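Local coordinates for protein (S)-ureidoglycine--glyoxylate transaminase (Bacillus subtilis, PDB 3ISL) that catalyses the pyridoxal-phosphate-dependent transfer of an amino group from (S)-ureidoglycine to glyoxylate, yielding oxalurate and glycine in purine catabolism, at residues A[47-52]-A[271-276]; A[54-59]-A[278-283]; A[117-122]-A[355-360]. All coordinates share one frame; numbering follows the deposited sequence.

Contact 1 of 3, residues A[47-52]-A[271-276]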
loop_
_atom_site.group_PDB
_atom_site.type_symbol
_atom_site.label_atom_id
_atom_site.label_comp_id
_atom_site.label_asym_id
_atom_site.label_seq_id
_atom_site.Cartn_x
_atom_site.Cartn_y
_atom_site.Cartn_z
ATOM N N ASN A 47 17.968 4.621 -0.060
ATOM C CA ASN A 47 19.148 4.127 0.609
ATOM C C ASN A 47 19.284 4.619 2.035
ATOM O O ASN A 47 19.691 3.891 2.899
ATOM C CB ASN A 47 20.436 4.408 -0.180
ATOM C CG ASN A 47 20.493 3.675 -1.572
ATOM O OD1 ASN A 47 19.851 2.639 -1.826
ATOM N ND2 ASN A 47 21.289 4.257 -2.485
ATOM N N GLU A 48 18.945 5.869 2.266
ATOM C CA GLU A 48 19.001 6.386 3.624
ATOM C C GLU A 48 17.886 5.804 4.484
ATOM O O GLU A 48 18.027 5.614 5.711
ATOM C CB GLU A 48 18.794 7.891 3.553
ATOM C CG GLU A 48 19.089 8.595 4.851
ATOM C CD GLU A 48 19.306 10.072 4.594
ATOM O OE1 GLU A 48 18.826 10.547 3.507
ATOM O OE2 GLU A 48 19.985 10.702 5.467
ATOM N N THR A 49 16.758 5.528 3.856
ATOM C CA THR A 49 15.656 4.940 4.649
ATOM C C THR A 49 16.088 3.547 5.166
ATOM O O THR A 49 15.798 3.209 6.320
ATOM C CB THR A 49 14.335 4.836 3.885
ATOM O OG1 THR A 49 13.874 6.170 3.581
ATOM C CG2 THR A 49 13.245 4.127 4.793
ATOM N N MET A 50 16.748 2.751 4.316
ATOM C CA MET A 50 17.221 1.423 4.698
ATOM C C MET A 50 18.253 1.507 5.849
ATOM O O MET A 50 18.139 0.757 6.815
ATOM C CB MET A 50 17.784 0.623 3.493
ATOM C CG MET A 50 16.847 0.333 2.236
ATOM S SD MET A 50 17.882 -0.630 1.151
ATOM C CE MET A 50 17.221 -0.433 -0.494
ATOM N N GLU A 51 19.220 2.440 5.810
ATOM C CA GLU A 51 20.117 2.640 6.944
ATOM C C GLU A 51 19.359 2.969 8.233
ATOM O O GLU A 51 19.751 2.594 9.304
ATOM C CB GLU A 51 21.138 3.783 6.694
ATOM C CG GLU A 51 22.273 3.446 5.661
ATOM C CD GLU A 51 23.406 2.452 6.194
ATOM O OE1 GLU A 51 23.231 1.636 7.200
ATOM O OE2 GLU A 51 24.512 2.507 5.564
ATOM N N MET A 52 18.350 3.806 8.139
ATOM C CA MET A 52 17.637 4.244 9.334
ATOM C C MET A 52 16.818 3.084 9.892
ATOM O O MET A 52 16.658 2.944 11.120
ATOM C CB MET A 52 16.727 5.469 9.015
ATOM C CG MET A 52 17.538 6.788 8.983
ATOM S SD MET A 52 16.477 8.292 8.908
ATOM C CE MET A 52 15.472 8.016 7.469
ATOM N N THR A 271 5.031 9.179 -2.035
ATOM C CA THR A 271 4.692 10.011 -0.928
ATOM C C THR A 271 4.780 9.226 0.396
ATOM O O THR A 271 5.180 9.789 1.416
ATOM C CB THR A 271 3.295 10.636 -1.105
ATOM O OG1 THR A 271 3.326 11.511 -2.219
ATOM C CG2 THR A 271 2.880 11.389 0.194
ATOM N N MET A 272 4.407 7.946 0.390
ATOM C CA MET A 272 4.450 7.139 1.624
ATOM C C MET A 272 5.897 6.910 2.072
ATOM O O MET A 272 6.165 6.800 3.244
ATOM C CB MET A 272 3.722 5.782 1.477
ATOM C CG MET A 272 2.178 5.938 1.548
ATOM S SD MET A 272 1.591 6.776 3.069
ATOM C CE MET A 272 2.337 5.804 4.410
ATOM N N LEU A 273 6.798 6.836 1.108
ATOM C CA LEU A 273 8.242 6.771 1.380
ATOM C C LEU A 273 8.805 8.065 1.966
ATOM O O LEU A 273 9.590 7.998 2.913
ATOM C CB LEU A 273 9.036 6.408 0.088
ATOM C CG LEU A 273 10.540 6.165 0.403
ATOM C CD1 LEU A 273 10.702 5.010 1.337
ATOM C CD2 LEU A 273 11.434 5.971 -0.813
ATOM N N TYR A 274 8.384 9.236 1.437
ATOM C CA TYR A 274 8.713 10.511 2.045
ATOM C C TYR A 274 8.348 10.459 3.529
ATOM O O TYR A 274 9.166 10.855 4.415
ATOM C CB TYR A 274 7.933 11.707 1.399
ATOM C CG TYR A 274 8.336 12.132 -0.019
ATOM C CD1 TYR A 274 9.525 11.684 -0.611
ATOM C CD2 TYR A 274 7.526 13.031 -0.743
ATOM C CE1 TYR A 274 9.892 12.121 -1.906
ATOM C CE2 TYR A 274 7.851 13.443 -1.998
ATOM C CZ TYR A 274 9.048 13.000 -2.593
ATOM O OH TYR A 274 9.357 13.426 -3.912
ATOM N N ALA A 275 7.105 10.023 3.768
ATOM C CA ALA A 275 6.529 10.018 5.101
ATOM C C ALA A 275 7.279 9.050 6.023
ATOM O O ALA A 275 7.614 9.407 7.113
ATOM C CB ALA A 275 5.015 9.752 5.063
ATOM N N LEU A 276 7.616 7.869 5.547
ATOM C CA LEU A 276 8.388 6.918 6.338
ATOM C C LEU A 276 9.792 7.453 6.680
ATOM O O LEU A 276 10.241 7.419 7.846
ATOM C CB LEU A 276 8.516 5.571 5.547
ATOM C CG LEU A 276 9.273 4.493 6.273
ATOM C CD1 LEU A 276 8.614 4.128 7.707
ATOM C CD2 LEU A 276 9.368 3.268 5.410
#
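T49 meets L273 and L276 where helix 40-56 packs against helix 270-286: its CB is directed toward the other helix, and it puts one branch on each of the two leucines. The apolar part comes first. The methyl CG2 of T49 meets the methyl CD2 of L276 at 4.0 Å, the two side chains crossing at about a right angle. L276 and T49 are also the closest pair of backbone positions, with CA atoms 7.7 Å apart. L276 starts out along the flank of its helix, but with CG anti to the backbone N (chi1 -179°) its far end swings round to T49. L273, one turn earlier, does the same, and its CD1 lies 4.1 Å from T49 OG1.

That second approach is carbon beside oxygen, a van der Waals contact. The hydroxyl has its polar partner within its own helix, where T49 OG1 is hydrogen-bonded to the carbonyl oxygen of I45 one turn back. Hence the buried oxygen is satisfied although the leucine lies against it. A salt bridge between the helices, E48 OE1 to R277 NH2, lies alongside, while E48 OE2 has a second salt-bridge partner in R5 of the second subunit.

All three touching residues are buried, in the large domain of a fold-type I aminotransferase. Close by, M272 meets M272 of the second subunit. L273 also leans on F42, I45 and M46 of helix 40-56, and M206, on strand 206-211 of the central sheet, packs against both L273 and L276, so this side of helix 270-286 lies against the sheet.

Contact 2 of 3, residues A[54-59]-A[278-283]; sequences RELFQT and EGVRLV
E278 OE1 is gripped by R281 NH2 at 2.9 Å and also by the backbone N of L7 of the second subunit, on the side of helix 270-286 turned from the place where V280 and V283 meet L56. This is the next stretch of a helix pair in the large domain of a fold-type I aminotransferase, and here helix 40-56 comes to its end in a Schellman motif. Its two closing bonds run from T59 N to R54 O at 2.9 Å and from Q58 N to E55 O at 3.1 Å, with Q58 at positive phi turning the chain out of the helix.

R281 holds the carboxylate side-on: besides NH2, its NE reaches E278 OE2 at 3.0 Å in a nearly straight bond (167°). OE2 lies in the guanidinium plane, yet both carboxylate oxygens are met from above the plane of their own group, so the two flat groups are strongly turned against each other. CD2 of L282 sits over one guanidinium face, offset toward its rim. With R281 NH1 also bridging to E285, the arginine has two carboxylate partners, which probably steadies its charge in a buried setting.

Across the contact everything is aliphatic. L56, in the last turn of helix 40-56, has its CB directed toward the other helix and fits against two valines one turn apart. Its branch carbon CG lies 4.3 Å from V280 CG1. I177 packs against L56 as well, and L288 and R291 of helix 288-308 against V283. The torsions at the meeting point, chi2 of L56 and chi1 of V283, are not staggered, so the methyl positions there are probably less certain. As modelled, L56 and V283 cross at about a right angle, with L56 CD2 4.1 Å from V283 CG2.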
loop_
_atom_site.group_PDB
_atom_site.type_symbol
_atom_site.label_atom_id
_atom_site.label_comp_id
_atom_site.label_asym_id
_atom_site.label_seq_id
_atom_site.Cartn_x
_atom_site.Cartn_y
_atom_site.Cartn_z
ATOM N N ARG A 54 17.713 -0.024 9.692
ATOM C CA ARG A 54 18.698 -0.858 10.446
ATOM C C ARG A 54 18.783 -0.409 11.899
ATOM O O ARG A 54 18.708 -1.245 12.806
ATOM C CB ARG A 54 20.069 -0.846 9.764
ATOM C CG ARG A 54 20.039 -1.388 8.308
ATOM C CD ARG A 54 21.456 -1.525 7.667
ATOM N NE ARG A 54 21.230 -2.101 6.364
ATOM C CZ ARG A 54 21.236 -1.413 5.230
ATOM N NH1 ARG A 54 21.533 -0.129 5.223
ATOM N NH2 ARG A 54 20.941 -2.001 4.090
ATOM N N GLU A 55 18.841 0.911 12.136
ATOM C CA GLU A 55 18.941 1.453 13.491
ATOM C C GLU A 55 17.672 1.261 14.293
ATOM O O GLU A 55 17.759 0.905 15.468
ATOM C CB GLU A 55 19.270 2.972 13.523
ATOM C CG GLU A 55 20.636 3.303 13.117
ATOM C CD GLU A 55 20.907 4.790 13.306
ATOM O OE1 GLU A 55 21.283 5.381 12.288
ATOM O OE2 GLU A 55 20.711 5.368 14.436
ATOM N N LEU A 56 16.524 1.470 13.641
ATOM C CA LEU A 56 15.241 1.409 14.266
ATOM C C LEU A 56 15.078 0.009 14.786
ATOM O O LEU A 56 14.618 -0.138 15.869
ATOM C CB LEU A 56 14.134 1.620 13.231
ATOM C CG LEU A 56 12.716 2.034 13.618
ATOM C CD1 LEU A 56 11.605 1.400 12.768
ATOM C CD2 LEU A 56 12.376 2.116 15.027
ATOM N N PHE A 57 15.430 -1.006 13.980
ATOM C CA PHE A 57 15.261 -2.411 14.388
ATOM C C PHE A 57 16.380 -2.971 15.256
ATOM O O PHE A 57 16.294 -4.128 15.703
ATOM C CB PHE A 57 15.081 -3.343 13.178
ATOM C CG PHE A 57 13.690 -3.328 12.571
ATOM C CD1 PHE A 57 12.603 -3.965 13.217
ATOM C CD2 PHE A 57 13.493 -2.767 11.297
ATOM C CE1 PHE A 57 11.329 -3.983 12.628
ATOM C CE2 PHE A 57 12.225 -2.776 10.691
ATOM C CZ PHE A 57 11.155 -3.400 11.326
ATOM N N GLN A 58 17.404 -2.149 15.493
ATOM C CA GLN A 58 18.627 -2.512 16.216
ATOM C C GLN A 58 19.238 -3.710 15.587
ATOM O O GLN A 58 19.413 -4.777 16.261
ATOM C CB GLN A 58 18.398 -2.657 17.752
ATOM C CG GLN A 58 17.744 -1.370 18.341
ATOM C CD GLN A 58 17.606 -1.372 19.887
ATOM O OE1 GLN A 58 16.559 -1.012 20.443
ATOM N NE2 GLN A 58 18.663 -1.768 20.576
ATOM N N THR A 59 19.589 -3.548 14.273
ATOM C CA THR A 59 20.177 -4.650 13.526
ATOM C C THR A 59 21.249 -4.220 12.528
ATOM O O THR A 59 21.255 -3.088 12.027
ATOM C CB THR A 59 19.098 -5.443 12.762
ATOM O OG1 THR A 59 19.696 -6.584 12.184
ATOM C CG2 THR A 59 18.448 -4.596 11.594
ATOM N N GLU A 278 10.773 10.560 6.837
ATOM C CA GLU A 278 10.693 11.580 7.875
ATOM C C GLU A 278 10.293 11.021 9.231
ATOM O O GLU A 278 10.831 11.458 10.225
ATOM C CB GLU A 278 9.810 12.766 7.492
ATOM C CG GLU A 278 10.273 13.507 6.278
ATOM C CD GLU A 278 11.631 14.237 6.464
ATOM O OE1 GLU A 278 11.683 15.489 6.460
ATOM O OE2 GLU A 278 12.651 13.546 6.564
ATOM N N GLY A 279 9.354 10.079 9.268
ATOM C CA GLY A 279 8.918 9.478 10.545
ATOM C C GLY A 279 10.022 8.726 11.287
ATOM O O GLY A 279 10.218 8.933 12.483
ATOM N N VAL A 280 10.796 7.908 10.560
ATOM C CA VAL A 280 11.940 7.264 11.173
ATOM C C VAL A 280 13.030 8.298 11.513
ATOM O O VAL A 280 13.696 8.219 12.553
ATOM C CB VAL A 280 12.525 6.170 10.275
ATOM C CG1 VAL A 280 13.466 5.361 11.072
ATOM C CG2 VAL A 280 11.349 5.273 9.853
ATOM N N ARG A 281 13.203 9.306 10.686
ATOM C CA ARG A 281 14.239 10.281 11.113
ATOM C C ARG A 281 13.867 10.890 12.486
ATOM O O ARG A 281 14.745 11.154 13.274
ATOM C CB ARG A 281 14.435 11.389 10.068
ATOM C CG ARG A 281 15.196 12.610 10.538
ATOM C CD ARG A 281 15.341 13.618 9.446
ATOM N NE ARG A 281 14.098 14.305 9.081
ATOM C CZ ARG A 281 13.609 15.388 9.686
ATOM N NH1 ARG A 281 14.167 15.906 10.787
ATOM N NH2 ARG A 281 12.507 15.926 9.196
ATOM N N LEU A 282 12.578 11.161 12.730
ATOM C CA LEU A 282 12.140 11.760 13.983
ATOM C C LEU A 282 12.318 10.840 15.141
ATOM O O LEU A 282 12.680 11.304 16.262
ATOM C CB LEU A 282 10.695 12.267 13.967
ATOM C CG LEU A 282 10.404 13.356 12.939
ATOM C CD1 LEU A 282 8.985 13.932 13.119
ATOM C CD2 LEU A 282 11.421 14.483 12.906
ATOM N N VAL A 283 12.084 9.552 14.920
ATOM C CA VAL A 283 12.382 8.640 16.026
ATOM C C VAL A 283 13.846 8.634 16.421
ATOM O O VAL A 283 14.182 8.664 17.579
ATOM C CB VAL A 283 11.700 7.227 15.974
ATOM C CG1 VAL A 283 10.642 7.077 14.956
ATOM C CG2 VAL A 283 12.589 5.971 16.441
#

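Contact 3 of 3, residues A[117-122]-A[355-360]; sequences CEWGTV and GPLAGK
W119 and L357 set up their first torsions alike: each has CG opposite its own carbonyl carbon and beside its backbone N, with chi1 -74° for the tryptophan and -55° for the leucine. Starting from facing loops, these torsions send the indole across toward segment 355-360 and bring the leucine's branch to the rim of the ring. P356 takes the face instead. Its CG stands over the six-membered ring, 4.0 Å from the centroid and 22° off the ring normal, a CH-pi contact shifted toward the rim. The neighbouring P356 CD comes to 3.7 Å from W119 CZ3, so one edge of the pyrrolidine lies on the outer part of the indole. L357 touches near the ring plane, its CG 4.0 Å from W119 CE3.

Both partners are presented by beta turns. W119 sits in the type II turn from E118 to T121, whose glycine, G120, has backbone angles that suit no side chain. Two donors of T121 converge on E118 O, its N and its OG1, each at 3.0 Å; the hydroxyl approaches in the carbonyl plane, on a lone pair. P356 and L357 are the central residues of the type I turn from G355 to A358, closed by A358 N to G355 O at 2.7 Å. In this fold the contact joins the loop leaving edge strand 111-116 of the large domain to the loop before strand 361-365, in the part that usually forms the smaller C-terminal domain. With an alanine at W119, P356 would probably lose the ring under it and L357 its edge partner, leaving the two turns with a gap between them. R96 and Y99 of helix 96-107 pack against the indole, as does T149.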
loop_
_atom_site.group_PDB
_atom_site.type_symbol
_atom_site.label_atom_id
_atom_site.label_comp_id
_atom_site.label_asym_id
_atom_site.label_seq_id
_atom_site.Cartn_x
_atom_site.Cartn_y
_atom_site.Cartn_z
ATOM N N CYS A 117 -2.724 -19.640 24.833
ATOM C CA CYS A 117 -2.979 -19.377 26.237
ATOM C C CYS A 117 -4.078 -18.346 26.452
ATOM O O CYS A 117 -4.542 -17.711 25.495
ATOM C CB CYS A 117 -1.702 -18.979 27.016
ATOM S SG CYS A 117 -0.988 -17.429 26.506
ATOM N N GLU A 118 -4.453 -18.179 27.730
ATOM C CA GLU A 118 -5.496 -17.268 28.096
ATOM C C GLU A 118 -5.218 -15.818 27.697
ATOM O O GLU A 118 -4.177 -15.266 28.021
ATOM C CB GLU A 118 -5.763 -17.310 29.611
ATOM C CG GLU A 118 -7.237 -17.264 29.868
ATOM C CD GLU A 118 -7.656 -16.750 31.228
ATOM O OE1 GLU A 118 -8.639 -17.323 31.756
ATOM O OE2 GLU A 118 -7.073 -15.773 31.748
ATOM N N TRP A 119 -6.220 -15.190 27.087
ATOM C CA TRP A 119 -6.117 -13.794 26.731
ATOM C C TRP A 119 -5.970 -12.976 28.004
ATOM O O TRP A 119 -6.752 -13.137 28.951
ATOM C CB TRP A 119 -7.277 -13.326 25.849
ATOM C CG TRP A 119 -7.191 -13.817 24.451
ATOM C CD1 TRP A 119 -6.533 -14.927 24.008
ATOM C CD2 TRP A 119 -7.792 -13.217 23.297
ATOM N NE1 TRP A 119 -6.700 -15.062 22.644
ATOM C CE2 TRP A 119 -7.439 -14.006 22.180
ATOM C CE3 TRP A 119 -8.575 -12.074 23.095
ATOM C CZ2 TRP A 119 -7.862 -13.709 20.882
ATOM C CZ3 TRP A 119 -8.977 -11.758 21.788
ATOM C CH2 TRP A 119 -8.623 -12.591 20.709
ATOM N N GLY A 120 -4.909 -12.166 28.025
ATOM C CA GLY A 120 -4.557 -11.331 29.168
ATOM C C GLY A 120 -3.316 -11.855 29.868
ATOM O O GLY A 120 -2.797 -11.210 30.781
ATOM N N THR A 121 -2.848 -13.040 29.468
ATOM C CA THR A 121 -1.610 -13.584 30.015
ATOM C C THR A 121 -0.648 -13.829 28.830
ATOM O O THR A 121 -1.020 -13.565 27.642
ATOM C CB THR A 121 -1.844 -14.917 30.832
ATOM O OG1 THR A 121 -2.020 -16.010 29.931
ATOM C CG2 THR A 121 -3.095 -14.837 31.773
ATOM N N VAL A 122 0.559 -14.322 29.129
ATOM C CA VAL A 122 1.542 -14.727 28.093
ATOM C C VAL A 122 2.065 -16.143 28.451
ATOM O O VAL A 122 1.854 -16.597 29.550
ATOM C CB VAL A 122 2.753 -13.710 27.922
ATOM C CG1 VAL A 122 2.280 -12.269 27.568
ATOM C CG2 VAL A 122 3.710 -13.698 29.167
ATOM N N GLY A 355 -14.928 -9.513 19.613
ATOM C CA GLY A 355 -14.476 -10.884 19.954
ATOM C C GLY A 355 -14.541 -11.080 21.462
ATOM O O GLY A 355 -15.313 -10.404 22.123
ATOM N N PRO A 356 -13.697 -11.966 22.018
ATOM C CA PRO A 356 -13.804 -12.432 23.417
ATOM C C PRO A 356 -13.798 -11.330 24.501
ATOM O O PRO A 356 -14.447 -11.488 25.560
ATOM C CB PRO A 356 -12.595 -13.375 23.588
ATOM C CG PRO A 356 -12.127 -13.696 22.204
ATOM C CD PRO A 356 -12.539 -12.546 21.321
ATOM N N LEU A 357 -13.074 -10.245 24.243
ATOM C CA LEU A 357 -13.023 -9.119 25.172
ATOM C C LEU A 357 -14.104 -8.060 24.877
ATOM O O LEU A 357 -14.162 -7.018 25.550
ATOM C CB LEU A 357 -11.590 -8.523 25.223
ATOM C CG LEU A 357 -10.514 -9.576 25.575
ATOM C CD1 LEU A 357 -9.170 -8.941 25.816
ATOM C CD2 LEU A 357 -10.924 -10.397 26.806
ATOM N N ALA A 358 -14.984 -8.351 23.906
ATOM C CA ALA A 358 -16.050 -7.413 23.538
ATOM C C ALA A 358 -16.863 -7.112 24.792
ATOM O O ALA A 358 -17.257 -8.035 25.513
ATOM C CB ALA A 358 -16.955 -7.999 22.424
ATOM N N GLY A 359 -17.018 -5.825 25.073
ATOM C CA GLY A 359 -17.789 -5.338 26.211
ATOM C C GLY A 359 -17.065 -5.399 27.548
ATOM O O GLY A 359 -17.623 -5.002 28.574
ATOM N N LYS A 360 -15.848 -5.922 27.581
ATOM C CA LYS A 360 -15.120 -6.017 28.859
ATOM C C LYS A 360 -14.177 -4.853 29.072
ATOM O O LYS A 360 -13.934 -4.463 30.194
ATOM C CB LYS A 360 -14.317 -7.329 28.949
ATOM C CG LYS A 360 -15.208 -8.578 29.131
ATOM C CD LYS A 360 -14.477 -9.853 28.707
ATOM C CE LYS A 360 -13.208 -10.094 29.571
ATOM N NZ LYS A 360 -13.357 -11.098 30.680
#

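Overall arrangement
Going from the N terminus, helix 40-56 supplies the first halves of contacts 1 and 2 in succession, and the loop after strand 111-116 supplies that of contact 3. The chain then completes the central sheet before helix 270-286 closes contact 1 and, about two turns later, contact 2; the loop before strand 361-365 closes contact 3 last. Openings and closings come in the same order, so every pair of loops crosses and none nests. Contacts 1 and 2 form one continuous helix-helix seam, bridged by M52 lying on V280 and R281. Contact 3 lies across the chain's centre, its nearest atoms about 19 Å from contact 2, and ties the far sheet edge to the C-terminal part.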